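Local structure of CocE/NonD family hydrolase (3III) at residues Pro110-Pro115 and Glu307-Gln312; Val202-Gly207 and Asp246-Arg251; Gly212-Trp217 and Gln236-His241; Gln312-Asp317 and Glu323-Lys328. The protein is a CocE/NonD family hydrolase that probably cleaves ester or amide bonds with an alpha/beta-hydrolase domain related to X-Pro dipeptidyl-peptidases. All blocks are in the same frame, centred on the assembly; numbering follows the deposited sequence.

Contact 1: residues Pro110-Pro115 and Glu307-Gln312; sequences PGFWVP and ENLERQ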
# COMPACT_ATOMS: atom_id res chain seq x y z
N PRO A 110 5.32 3.41 21.51
CA PRO A 110 5.11 3.00 22.90
C PRO A 110 4.55 4.08 23.84
O PRO A 110 3.97 3.74 24.86
CB PRO A 110 6.49 2.53 23.34
CG PRO A 110 7.41 3.02 22.37
CD PRO A 110 6.72 3.22 21.09
N GLY A 111 4.71 5.35 23.49
CA GLY A 111 4.16 6.44 24.27
C GLY A 111 2.62 6.49 24.18
O GLY A 111 1.97 7.16 25.00
N PHE A 112 2.07 5.78 23.19
CA PHE A 112 0.57 5.66 23.10
C PHE A 112 0.13 4.35 23.71
O PHE A 112 -0.79 4.29 24.52
CB PHE A 112 0.06 5.78 21.64
CG PHE A 112 -1.43 5.46 21.49
CD1 PHE A 112 -2.37 6.32 21.99
CD2 PHE A 112 -1.87 4.28 20.93
CE1 PHE A 112 -3.72 6.06 21.92
CE2 PHE A 112 -3.23 4.00 20.87
CZ PHE A 112 -4.16 4.88 21.35
N TRP A 113 0.79 3.26 23.35
CA TRP A 113 0.28 1.95 23.73
C TRP A 113 0.60 1.58 25.16
O TRP A 113 -0.27 1.08 25.87
CB TRP A 113 0.76 0.87 22.78
CG TRP A 113 0.15 1.01 21.43
CD1 TRP A 113 0.72 1.60 20.35
CD2 TRP A 113 -1.16 0.63 21.03
NE1 TRP A 113 -0.12 1.58 19.29
CE2 TRP A 113 -1.30 0.99 19.68
CE3 TRP A 113 -2.22 -0.02 21.66
CZ2 TRP A 113 -2.44 0.73 18.96
CZ3 TRP A 113 -3.35 -0.26 20.97
CH2 TRP A 113 -3.47 0.12 19.63
N VAL A 114 1.82 1.83 25.60
CA VAL A 114 2.22 1.40 26.93
C VAL A 114 1.44 2.08 28.06
O VAL A 114 1.07 1.41 29.01
CB VAL A 114 3.75 1.39 27.14
CG1 VAL A 114 4.08 0.93 28.54
CG2 VAL A 114 4.38 0.43 26.15
N PRO A 115 1.12 3.36 27.98
CA PRO A 115 0.30 3.97 29.03
C PRO A 115 -1.11 3.40 29.07
O PRO A 115 -1.78 3.50 30.07
CB PRO A 115 0.27 5.43 28.67
CG PRO A 115 1.55 5.63 27.96
CD PRO A 115 1.73 4.40 27.13
N GLU A 307 -7.66 9.97 15.99
CA GLU A 307 -8.84 9.14 15.76
C GLU A 307 -8.50 7.75 15.30
O GLU A 307 -9.25 6.83 15.62
CB GLU A 307 -9.85 9.77 14.79
CG GLU A 307 -9.36 9.99 13.45
CD GLU A 307 -10.50 10.47 12.51
OE1 GLU A 307 -11.50 11.03 12.98
OE2 GLU A 307 -10.34 10.28 11.29
N ASN A 308 -7.39 7.58 14.52
CA ASN A 308 -7.03 6.25 14.04
C ASN A 308 -6.29 5.44 15.07
O ASN A 308 -6.43 4.19 15.13
CB ASN A 308 -6.32 6.35 12.67
CG ASN A 308 -7.30 6.81 11.57
OD1 ASN A 308 -8.47 6.46 11.62
ND2 ASN A 308 -6.84 7.66 10.65
N LEU A 309 -5.54 6.12 15.96
CA LEU A 309 -4.98 5.40 17.12
C LEU A 309 -6.12 4.89 18.00
O LEU A 309 -6.05 3.81 18.54
CB LEU A 309 -4.00 6.30 17.92
CG LEU A 309 -2.75 6.73 17.17
CD1 LEU A 309 -1.86 7.67 18.08
CD2 LEU A 309 -1.96 5.52 16.74
N GLU A 310 -7.19 5.69 18.17
CA GLU A 310 -8.26 5.26 19.02
C GLU A 310 -9.01 4.07 18.36
O GLU A 310 -9.47 3.15 19.05
CB GLU A 310 -9.23 6.40 19.38
CG GLU A 310 -8.71 7.58 20.19
CD GLU A 310 -8.41 7.20 21.62
OE1 GLU A 310 -9.16 6.35 22.17
OE2 GLU A 310 -7.45 7.74 22.16
N ARG A 311 -9.08 4.07 17.03
CA ARG A 311 -9.73 2.97 16.29
C ARG A 311 -8.92 1.68 16.46
O ARG A 311 -9.48 0.61 16.78
CB ARG A 311 -9.87 3.39 14.81
CG ARG A 311 -10.47 2.32 13.86
CD ARG A 311 -10.18 2.61 12.39
NE ARG A 311 -10.20 4.02 12.08
CZ ARG A 311 -11.30 4.73 11.82
NH1 ARG A 311 -12.46 4.09 11.85
NH2 ARG A 311 -11.23 6.07 11.59
N GLN A 312 -7.62 1.80 16.27
CA GLN A 312 -6.66 0.67 16.48
C GLN A 312 -6.81 0.11 17.88
O GLN A 312 -6.83 -1.11 18.07
CB GLN A 312 -5.21 1.09 16.26
CG GLN A 312 -4.79 1.53 14.84
CD GLN A 312 -3.44 2.25 14.84
OE1 GLN A 312 -2.48 1.82 15.48
NE2 GLN A 312 -3.35 3.33 14.08
O HOH W 1 -0.13 2.56 16.45
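Phe112 and Leu309 make the dense part of this contact. CB of Leu309 sits over one face of the Phe112 ring, 3.9 Å from its centroid and displaced toward the rim, a CH-pi approach. With CG anti to the backbone N (chi1 172°), Phe112 brings that ring face against CB of Leu309, and its CZ lies 3.6 Å from the backbone O of Leu309. Trp113 meets the next turn: its CZ2 comes within 3.6 Å of OE1 of Gln312 at the ring edge, and CB of Gln312 packs against CZ2 and CH2.

The two elements are the short helix 110-113 and helix 306-319, which flank the central mixed sheet of an alpha/beta-hydrolase domain; Trp113 also rests on Val120 of strand 119-124, and Gln312 on Ile190 of strand 186-192.

A water bridges Trp113 and Gln312, accepting from NE1 of Trp113 at 3.0 Å and donating to OE1 of Gln312 at 2.6 Å, an oxygen that also receives a bond from Asn166 ND2. The looser, solvent side belongs to the partly exposed Glu310, whose bent side chain brings OE2 to the edge of the Phe112 ring, 4.1 Å from CE1, while the same oxygen is salt-bridged to Arg306.

Contact 2: residues Val202-Gly207 and Asp246-Arg251; sequences VAFHGG and DFWKQR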
# COMPACT_ATOMS: atom_id res chain seq x y z
N VAL A 202 5.05 -3.56 -6.77
CA VAL A 202 6.21 -2.67 -6.59
C VAL A 202 7.34 -2.91 -7.63
O VAL A 202 7.91 -1.94 -8.10
CB VAL A 202 6.80 -2.71 -5.15
CG1 VAL A 202 7.43 -4.08 -4.80
CG2 VAL A 202 7.80 -1.55 -4.95
N ALA A 203 7.69 -4.18 -7.92
CA ALA A 203 8.76 -4.52 -8.88
C ALA A 203 8.39 -4.15 -10.34
O ALA A 203 9.22 -3.72 -11.14
CB ALA A 203 9.20 -6.03 -8.75
N PHE A 204 7.11 -4.34 -10.68
CA PHE A 204 6.59 -4.04 -12.00
C PHE A 204 5.17 -3.55 -11.87
O PHE A 204 4.41 -3.98 -11.02
CB PHE A 204 6.56 -5.28 -12.93
CG PHE A 204 7.89 -6.03 -13.04
CD1 PHE A 204 8.78 -5.82 -14.12
CD2 PHE A 204 8.25 -6.94 -12.05
CE1 PHE A 204 10.00 -6.45 -14.18
CE2 PHE A 204 9.44 -7.61 -12.15
CZ PHE A 204 10.33 -7.35 -13.20
N HIS A 205 4.81 -2.64 -12.74
CA HIS A 205 3.40 -2.27 -12.85
C HIS A 205 2.89 -2.72 -14.19
O HIS A 205 3.35 -2.26 -15.21
CB HIS A 205 3.24 -0.77 -12.69
CG HIS A 205 3.71 -0.28 -11.38
ND1 HIS A 205 4.87 0.44 -11.24
CD2 HIS A 205 3.22 -0.46 -10.13
CE1 HIS A 205 5.05 0.72 -9.97
NE2 HIS A 205 4.06 0.20 -9.27
N GLY A 206 1.94 -3.66 -14.18
CA GLY A 206 1.46 -4.19 -15.47
C GLY A 206 2.56 -4.82 -16.29
O GLY A 206 2.48 -4.88 -17.51
N GLY A 207 3.59 -5.34 -15.61
CA GLY A 207 4.73 -5.86 -16.35
C GLY A 207 5.82 -4.84 -16.68
O GLY A 207 6.89 -5.23 -17.22
N ASP A 246 8.45 -18.76 -10.94
CA ASP A 246 8.50 -19.38 -9.62
C ASP A 246 9.11 -18.45 -8.57
O ASP A 246 8.72 -18.47 -7.40
CB ASP A 246 9.36 -20.68 -9.65
CG ASP A 246 8.70 -21.80 -10.45
OD1 ASP A 246 7.50 -21.65 -10.80
OD2 ASP A 246 9.36 -22.86 -10.70
N PHE A 247 10.13 -17.69 -8.96
CA PHE A 247 10.71 -16.67 -8.06
C PHE A 247 9.67 -15.71 -7.48
O PHE A 247 9.55 -15.58 -6.23
CB PHE A 247 11.81 -15.87 -8.78
CG PHE A 247 12.40 -14.80 -7.92
CD1 PHE A 247 13.44 -15.11 -7.04
CD2 PHE A 247 11.89 -13.51 -7.93
CE1 PHE A 247 13.96 -14.14 -6.22
CE2 PHE A 247 12.40 -12.54 -7.11
CZ PHE A 247 13.45 -12.86 -6.25
N TRP A 248 8.93 -15.05 -8.35
CA TRP A 248 7.94 -14.07 -7.91
C TRP A 248 6.71 -14.68 -7.26
O TRP A 248 6.10 -14.03 -6.42
CB TRP A 248 7.51 -13.13 -9.05
CG TRP A 248 8.58 -12.13 -9.45
CD1 TRP A 248 9.19 -12.01 -10.67
CD2 TRP A 248 9.21 -11.16 -8.61
NE1 TRP A 248 10.08 -10.96 -10.65
CE2 TRP A 248 10.12 -10.44 -9.40
CE3 TRP A 248 9.03 -10.77 -7.28
CZ2 TRP A 248 10.90 -9.37 -8.88
CZ3 TRP A 248 9.81 -9.74 -6.77
CH2 TRP A 248 10.75 -9.08 -7.56
N LYS A 249 6.33 -15.92 -7.66
CA LYS A 249 5.21 -16.59 -6.99
C LYS A 249 5.48 -16.79 -5.50
O LYS A 249 4.56 -16.74 -4.70
CB LYS A 249 4.88 -17.94 -7.67
CG LYS A 249 4.22 -17.78 -9.06
CD LYS A 249 4.14 -19.07 -9.89
CE LYS A 249 3.51 -18.79 -11.24
NZ LYS A 249 3.35 -20.02 -12.01
N GLN A 250 6.74 -16.99 -5.12
CA GLN A 250 7.12 -17.08 -3.71
C GLN A 250 7.07 -15.73 -2.98
O GLN A 250 7.24 -15.70 -1.74
CB GLN A 250 8.52 -17.64 -3.58
CG GLN A 250 8.61 -19.06 -4.04
CD GLN A 250 10.01 -19.57 -3.97
OE1 GLN A 250 10.56 -19.69 -2.88
NE2 GLN A 250 10.60 -19.89 -5.11
N ARG A 251 6.81 -14.64 -3.72
CA ARG A 251 6.67 -13.29 -3.13
C ARG A 251 5.25 -12.70 -3.25
O ARG A 251 5.04 -11.48 -3.10
CB ARG A 251 7.70 -12.30 -3.67
CG ARG A 251 9.16 -12.80 -3.70
CD ARG A 251 9.68 -13.10 -2.31
NE ARG A 251 10.55 -12.06 -1.76
CZ ARG A 251 11.86 -11.95 -2.01
NH1 ARG A 251 12.46 -12.80 -2.88
NH2 ARG A 251 12.57 -10.99 -1.43
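The methyl of Ala203 presses on the benzo part of the Trp248 indole, with CB 3.6 Å from CH2 and nearly as close to CZ2. Phe204, at the start of the short strand 204-205, also meets the indole; its CE2 lies 4.0 Å from Trp248 CZ2. These apolar touches all fall on one tryptophan, which supplies the whole 246-251 side of the contact.

The aromatic pairing is between Phe204 and the same indole. The Phe204 ring and the five-membered ring of Trp248 stand almost perpendicular, planes at 88° and centroids 5.7 Å apart. CE2 of Phe204 is the atom nearest the indole nitrogen, 3.7 Å from NE1. Trp248 holds CG beside its backbone N and anti to the carbonyl carbon (chi1 -72°), which carries the indole across to the 202-207 segment. On its own helix, the edge of the Phe247 ring, at CE2, points at the indole face, 3.6 Å above its plane.

The polar group at this seam finds its partner just beyond the neighbouring helix 234-240: NE1 of Trp248 donates to the backbone O of His241.

Between the two segments themselves the chemistry is therefore entirely van der Waals and aromatic, while the buried indole N-H has its hydrogen bond to His241. That bond probably helps fix the rotation of the indole against which Ala203 and Phe204 pack.

Contact 3: residues Gly212-Trp217 and Gln236-His241; sequences GFYRFW and QAQQEH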
# COMPACT_ATOMS: atom_id res chain seq x y z
N GLY A 212 12.21 3.48 -10.43
CA GLY A 212 12.29 4.49 -9.41
C GLY A 212 12.26 3.95 -8.01
O GLY A 212 13.24 3.32 -7.56
N PHE A 213 11.12 4.14 -7.34
CA PHE A 213 10.96 3.72 -5.95
C PHE A 213 11.50 2.31 -5.60
O PHE A 213 12.25 2.15 -4.62
CB PHE A 213 9.52 3.81 -5.46
CG PHE A 213 9.38 3.40 -4.05
CD1 PHE A 213 9.72 4.27 -3.03
CD2 PHE A 213 8.97 2.12 -3.74
CE1 PHE A 213 9.61 3.85 -1.68
CE2 PHE A 213 8.84 1.72 -2.42
CZ PHE A 213 9.16 2.59 -1.39
N TYR A 214 11.15 1.32 -6.42
CA TYR A 214 11.62 -0.06 -6.18
C TYR A 214 13.12 -0.16 -5.98
O TYR A 214 13.62 -0.85 -5.05
CB TYR A 214 11.21 -0.96 -7.32
CG TYR A 214 11.71 -2.40 -7.19
CD1 TYR A 214 11.06 -3.30 -6.34
CD2 TYR A 214 12.86 -2.84 -7.89
CE1 TYR A 214 11.54 -4.60 -6.21
CE2 TYR A 214 13.34 -4.11 -7.77
CZ TYR A 214 12.64 -5.02 -6.94
OH TYR A 214 13.12 -6.31 -6.83
N ARG A 215 13.84 0.50 -6.86
CA ARG A 215 15.29 0.51 -6.83
C ARG A 215 15.81 1.38 -5.70
O ARG A 215 16.75 1.01 -5.02
CB ARG A 215 15.85 0.93 -8.18
CG ARG A 215 15.42 0.03 -9.30
CD ARG A 215 16.01 0.36 -10.67
NE ARG A 215 15.52 -0.63 -11.64
CZ ARG A 215 15.83 -0.63 -12.92
NH1 ARG A 215 16.58 0.32 -13.44
NH2 ARG A 215 15.37 -1.60 -13.69
N PHE A 216 15.19 2.52 -5.47
CA PHE A 216 15.54 3.39 -4.34
C PHE A 216 15.40 2.65 -2.99
O PHE A 216 16.29 2.69 -2.10
CB PHE A 216 14.59 4.57 -4.39
CG PHE A 216 14.57 5.42 -3.14
CD1 PHE A 216 15.60 6.31 -2.88
CD2 PHE A 216 13.48 5.38 -2.27
CE1 PHE A 216 15.55 7.11 -1.74
CE2 PHE A 216 13.43 6.20 -1.17
CZ PHE A 216 14.48 7.05 -0.91
N TRP A 217 14.32 1.91 -2.89
CA TRP A 217 13.97 1.16 -1.70
C TRP A 217 14.99 0.05 -1.51
O TRP A 217 15.54 -0.15 -0.40
CB TRP A 217 12.56 0.60 -1.88
CG TRP A 217 12.16 -0.38 -0.88
CD1 TRP A 217 11.81 -0.14 0.39
CD2 TRP A 217 12.05 -1.80 -1.07
NE1 TRP A 217 11.52 -1.32 1.03
CE2 TRP A 217 11.66 -2.36 0.15
CE3 TRP A 217 12.27 -2.66 -2.15
CZ2 TRP A 217 11.44 -3.73 0.32
CZ3 TRP A 217 12.04 -4.03 -1.97
CH2 TRP A 217 11.66 -4.54 -0.75
N GLN A 236 18.96 -7.09 -9.18
CA GLN A 236 19.24 -8.15 -10.15
C GLN A 236 18.02 -9.08 -10.32
O GLN A 236 17.75 -9.54 -11.45
CB GLN A 236 20.52 -8.93 -9.77
CG GLN A 236 20.88 -10.06 -10.74
CD GLN A 236 21.06 -9.58 -12.21
OE1 GLN A 236 21.47 -8.43 -12.44
NE2 GLN A 236 20.81 -10.48 -13.20
N ALA A 237 17.25 -9.31 -9.25
CA ALA A 237 16.07 -10.18 -9.32
C ALA A 237 15.08 -9.57 -10.33
O ALA A 237 14.52 -10.29 -11.19
CB ALA A 237 15.40 -10.41 -7.88
N GLN A 238 14.94 -8.24 -10.29
CA GLN A 238 14.04 -7.54 -11.22
C GLN A 238 14.54 -7.66 -12.65
O GLN A 238 13.77 -7.82 -13.56
CB GLN A 238 13.92 -6.05 -10.86
CG GLN A 238 12.94 -5.22 -11.77
CD GLN A 238 13.08 -3.71 -11.47
OE1 GLN A 238 14.20 -3.21 -11.42
NE2 GLN A 238 11.97 -3.01 -11.22
N GLN A 239 15.84 -7.55 -12.86
CA GLN A 239 16.39 -7.71 -14.18
C GLN A 239 16.08 -9.11 -14.73
O GLN A 239 15.75 -9.27 -15.88
CB GLN A 239 17.93 -7.66 -14.10
CG GLN A 239 18.54 -6.32 -13.84
CD GLN A 239 18.43 -5.45 -15.04
OE1 GLN A 239 19.25 -5.51 -15.97
NE2 GLN A 239 17.37 -4.62 -15.04
N GLU A 240 16.34 -10.15 -13.95
CA GLU A 240 16.36 -11.50 -14.47
C GLU A 240 15.05 -12.28 -14.33
O GLU A 240 14.95 -13.41 -14.83
CB GLU A 240 17.57 -12.28 -13.87
CG GLU A 240 17.35 -12.69 -12.45
CD GLU A 240 18.62 -12.99 -11.65
OE1 GLU A 240 18.45 -13.44 -10.48
OE2 GLU A 240 19.73 -12.74 -12.13
N HIS A 241 14.05 -11.68 -13.70
CA HIS A 241 12.72 -12.29 -13.57
C HIS A 241 11.64 -11.32 -14.10
O HIS A 241 10.87 -10.72 -13.32
CB HIS A 241 12.46 -12.67 -12.13
CG HIS A 241 13.37 -13.75 -11.61
ND1 HIS A 241 13.24 -15.07 -11.96
CD2 HIS A 241 14.42 -13.71 -10.75
CE1 HIS A 241 14.17 -15.79 -11.37
NE2 HIS A 241 14.90 -14.99 -10.61
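Arg215 grips Gln238 side-on, with two nitrogens closing on a single oxygen. NE and NH2 of Arg215 lie 2.9 Å and 3.0 Å from OE1 of Gln238, and the oxygen is in the guanidinium plane. The two bonds differ at the acceptor: NE approaches in the carbonyl plane on a lone pair, whereas NH2 comes from well above that plane. The flat groups are turned 69° against each other.

Extended chains make this reach possible. The arginine, with CG beside the backbone N, runs straight from CG to NE, and the two side chains cross at about a right angle. Gln238 stretches toward the other helix with CG anti to its own N (chi1 -178°). Tyr214 slides past it in the opposite direction, and the amide passes the CD2-CE2 side of the ring with the two planes inclined to each other: CD2 of Tyr214 is 3.5 Å from NE2 of Gln238, and CE2 is 3.7 Å from its CB.

Both ends of the amide are thus used. NE2 of Gln238 donates to the backbone O of Ala203 and of Asp210, which would settle the orientation of the amide, and OH of Tyr214 bonds to the backbone O of Leu234. NH1 of Arg215 forms a salt bridge with Glu535.

Segments 213-217 and 236-240, of helices 213-224 and 234-240, run closer to antiparallel than to parallel, their axes 144° apart in direction and 11.7 Å apart at closest approach. Tyr214 also packs on Met198, Val202 and Ala203 of helix 198-203 and on Trp248 of helix 246-249, while Phe216 touches a bound palmitic acid.

Contact 4: residues Gln312-Asp317 and Glu323-Lys328; sequences QKSFFD and ENNDWK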
# COMPACT_ATOMS: atom_id res chain seq x y z
N GLN A 312 -7.62 1.80 16.27
CA GLN A 312 -6.66 0.67 16.48
C GLN A 312 -6.81 0.11 17.88
O GLN A 312 -6.83 -1.11 18.07
CB GLN A 312 -5.21 1.09 16.26
CG GLN A 312 -4.79 1.53 14.84
CD GLN A 312 -3.44 2.25 14.84
OE1 GLN A 312 -2.48 1.82 15.48
NE2 GLN A 312 -3.35 3.33 14.08
N LYS A 313 -6.91 1.01 18.85
CA LYS A 313 -6.97 0.62 20.25
C LYS A 313 -8.31 -0.07 20.55
O LYS A 313 -8.36 -1.03 21.30
CB LYS A 313 -6.73 1.84 21.18
CG LYS A 313 -6.83 1.52 22.72
CD LYS A 313 -6.47 2.79 23.58
CE LYS A 313 -7.63 3.25 24.40
NZ LYS A 313 -8.24 2.12 25.32
N SER A 314 -9.40 0.41 19.95
CA SER A 314 -10.68 -0.21 20.19
C SER A 314 -10.68 -1.68 19.67
O SER A 314 -11.16 -2.59 20.35
CB SER A 314 -11.82 0.62 19.58
OG SER A 314 -13.05 -0.14 19.73
N PHE A 315 -10.08 -1.89 18.51
CA PHE A 315 -9.94 -3.22 17.89
C PHE A 315 -9.08 -4.12 18.76
O PHE A 315 -9.47 -5.24 19.09
CB PHE A 315 -9.33 -3.02 16.50
CG PHE A 315 -8.97 -4.28 15.76
CD1 PHE A 315 -9.95 -5.13 15.24
CD2 PHE A 315 -7.64 -4.57 15.51
CE1 PHE A 315 -9.59 -6.26 14.51
CE2 PHE A 315 -7.27 -5.69 14.77
CZ PHE A 315 -8.27 -6.55 14.26
N PHE A 316 -7.95 -3.60 19.21
CA PHE A 316 -7.06 -4.39 20.06
C PHE A 316 -7.62 -4.62 21.48
O PHE A 316 -7.34 -5.64 22.06
CB PHE A 316 -5.66 -3.78 20.15
CG PHE A 316 -4.71 -4.17 19.02
CD1 PHE A 316 -5.03 -5.08 18.03
CD2 PHE A 316 -3.44 -3.57 18.95
CE1 PHE A 316 -4.11 -5.41 17.00
CE2 PHE A 316 -2.51 -3.93 18.01
CZ PHE A 316 -2.85 -4.85 17.00
N ASP A 317 -8.37 -3.67 22.03
CA ASP A 317 -8.98 -3.88 23.33
C ASP A 317 -9.97 -5.04 23.21
O ASP A 317 -10.08 -5.89 24.13
CB ASP A 317 -9.76 -2.65 23.82
CG ASP A 317 -8.88 -1.50 24.28
OD1 ASP A 317 -7.65 -1.65 24.50
OD2 ASP A 317 -9.50 -0.44 24.47
N GLU A 323 -11.96 -7.49 25.88
CA GLU A 323 -12.94 -6.60 26.49
C GLU A 323 -14.21 -6.59 25.63
O GLU A 323 -14.15 -6.64 24.39
CB GLU A 323 -12.30 -5.23 26.62
CG GLU A 323 -13.12 -4.15 27.18
CD GLU A 323 -12.36 -2.80 27.16
OE1 GLU A 323 -11.09 -2.79 27.31
OE2 GLU A 323 -13.05 -1.79 26.94
N ASN A 324 -15.36 -6.62 26.29
CA ASN A 324 -16.61 -6.63 25.59
C ASN A 324 -16.99 -5.18 25.26
O ASN A 324 -17.89 -4.61 25.86
CB ASN A 324 -17.70 -7.31 26.42
CG ASN A 324 -17.48 -8.85 26.54
OD1 ASN A 324 -16.94 -9.49 25.64
ND2 ASN A 324 -17.90 -9.42 27.66
N ASN A 325 -16.26 -4.58 24.34
CA ASN A 325 -16.53 -3.21 23.97
C ASN A 325 -17.44 -3.31 22.74
O ASN A 325 -17.94 -4.37 22.38
CB ASN A 325 -15.23 -2.39 23.83
CG ASN A 325 -14.39 -2.80 22.63
OD1 ASN A 325 -14.82 -3.60 21.80
ND2 ASN A 325 -13.15 -2.29 22.56
N ASP A 326 -17.67 -2.23 22.05
CA ASP A 326 -18.65 -2.38 20.96
C ASP A 326 -17.95 -2.45 19.61
O ASP A 326 -18.51 -2.02 18.59
CB ASP A 326 -19.63 -1.24 21.07
CG ASP A 326 -20.28 -1.22 22.41
OD1 ASP A 326 -21.02 -2.18 22.73
OD2 ASP A 326 -19.97 -0.33 23.21
N TRP A 327 -16.75 -3.03 19.59
CA TRP A 327 -15.94 -3.00 18.32
C TRP A 327 -16.72 -3.56 17.13
O TRP A 327 -16.67 -3.00 16.02
CB TRP A 327 -14.60 -3.78 18.42
CG TRP A 327 -14.03 -3.92 17.10
CD1 TRP A 327 -14.08 -5.00 16.31
CD2 TRP A 327 -13.43 -2.89 16.33
NE1 TRP A 327 -13.54 -4.73 15.08
CE2 TRP A 327 -13.11 -3.43 15.08
CE3 TRP A 327 -13.08 -1.56 16.59
CZ2 TRP A 327 -12.52 -2.72 14.09
CZ3 TRP A 327 -12.49 -0.84 15.60
CH2 TRP A 327 -12.18 -1.43 14.36
N LYS A 328 -17.40 -4.67 17.34
CA LYS A 328 -18.05 -5.35 16.26
C LYS A 328 -19.27 -4.61 15.71
O LYS A 328 -19.84 -5.04 14.72
CB LYS A 328 -18.41 -6.79 16.69
CG LYS A 328 -17.09 -7.59 17.05
CD LYS A 328 -17.25 -9.10 17.10
CE LYS A 328 -17.75 -9.64 15.79
NZ LYS A 328 -17.64 -11.12 15.67
O HOH W 2 -12.23 -0.37 24.46
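Two carboxylates, those of Asp317 and Glu323, run alongside each other, with OD2 of Asp317 only 4.0 Å from OE1 of Glu323. A shared water bridges them, donating to OD2 of Asp317 at 2.7 Å and to OE2 of Glu323, and accepting from ND2 of Asn325. Lys313, one turn earlier in the helix, adds a salt bridge from NZ to the syn lone pair of the same Asp317 oxygen; the other, OD1, is bonded to the hydroxyl of Tyr118.

The chain that leaves helix 306-319 doubles back along it and is tied down twice. N of Glu323 donates to O of Asp317, and ND2 of Asn325 reaches O of Ser314 at 3.0 Å in a nearly straight bond, 165° at the hydrogen. Asn325 tucks its amide back over its own backbone (chi1 69°), where OD1 accepts from N of Trp327, closing an Asx turn.

The turn ends at Trp327, whose indole lies against the helix. CB of Phe315 stands over the six-membered ring, 3.8 Å from its centroid, and the edge of the Phe315 ring meets the indole face in an offset edge-to-face pair with planes at 62°. OG of Ser314 approaches the indole edge, 3.4 Å from CE3.

The chemistry is thus split between a buried aromatic side and a polar, more exposed one, where the lysine and the water probably offset the repulsion of the two acids and favour their ionised forms.

The four contacts fall into two pairs on opposite sides of the chain's centre. Contacts 1 and 4 both use helix 306-319 and share Gln312, their centres about 12 Å apart; one joins the helix to helix 110-113, the other to the loop that follows it. Contacts 2 and 3, with centres about 10 Å apart, gather helices 198-203, 213-224, 234-240 and 246-249 into a cluster. Contacts 1 and 2 are buried and chiefly apolar or aromatic, though contact 1 admits a water. Contacts 3 and 4, only partly buried, carry direct hydrogen bonds between their segments: arginine to amide in contact 3, backbone and asparagine amide donors in contact 4.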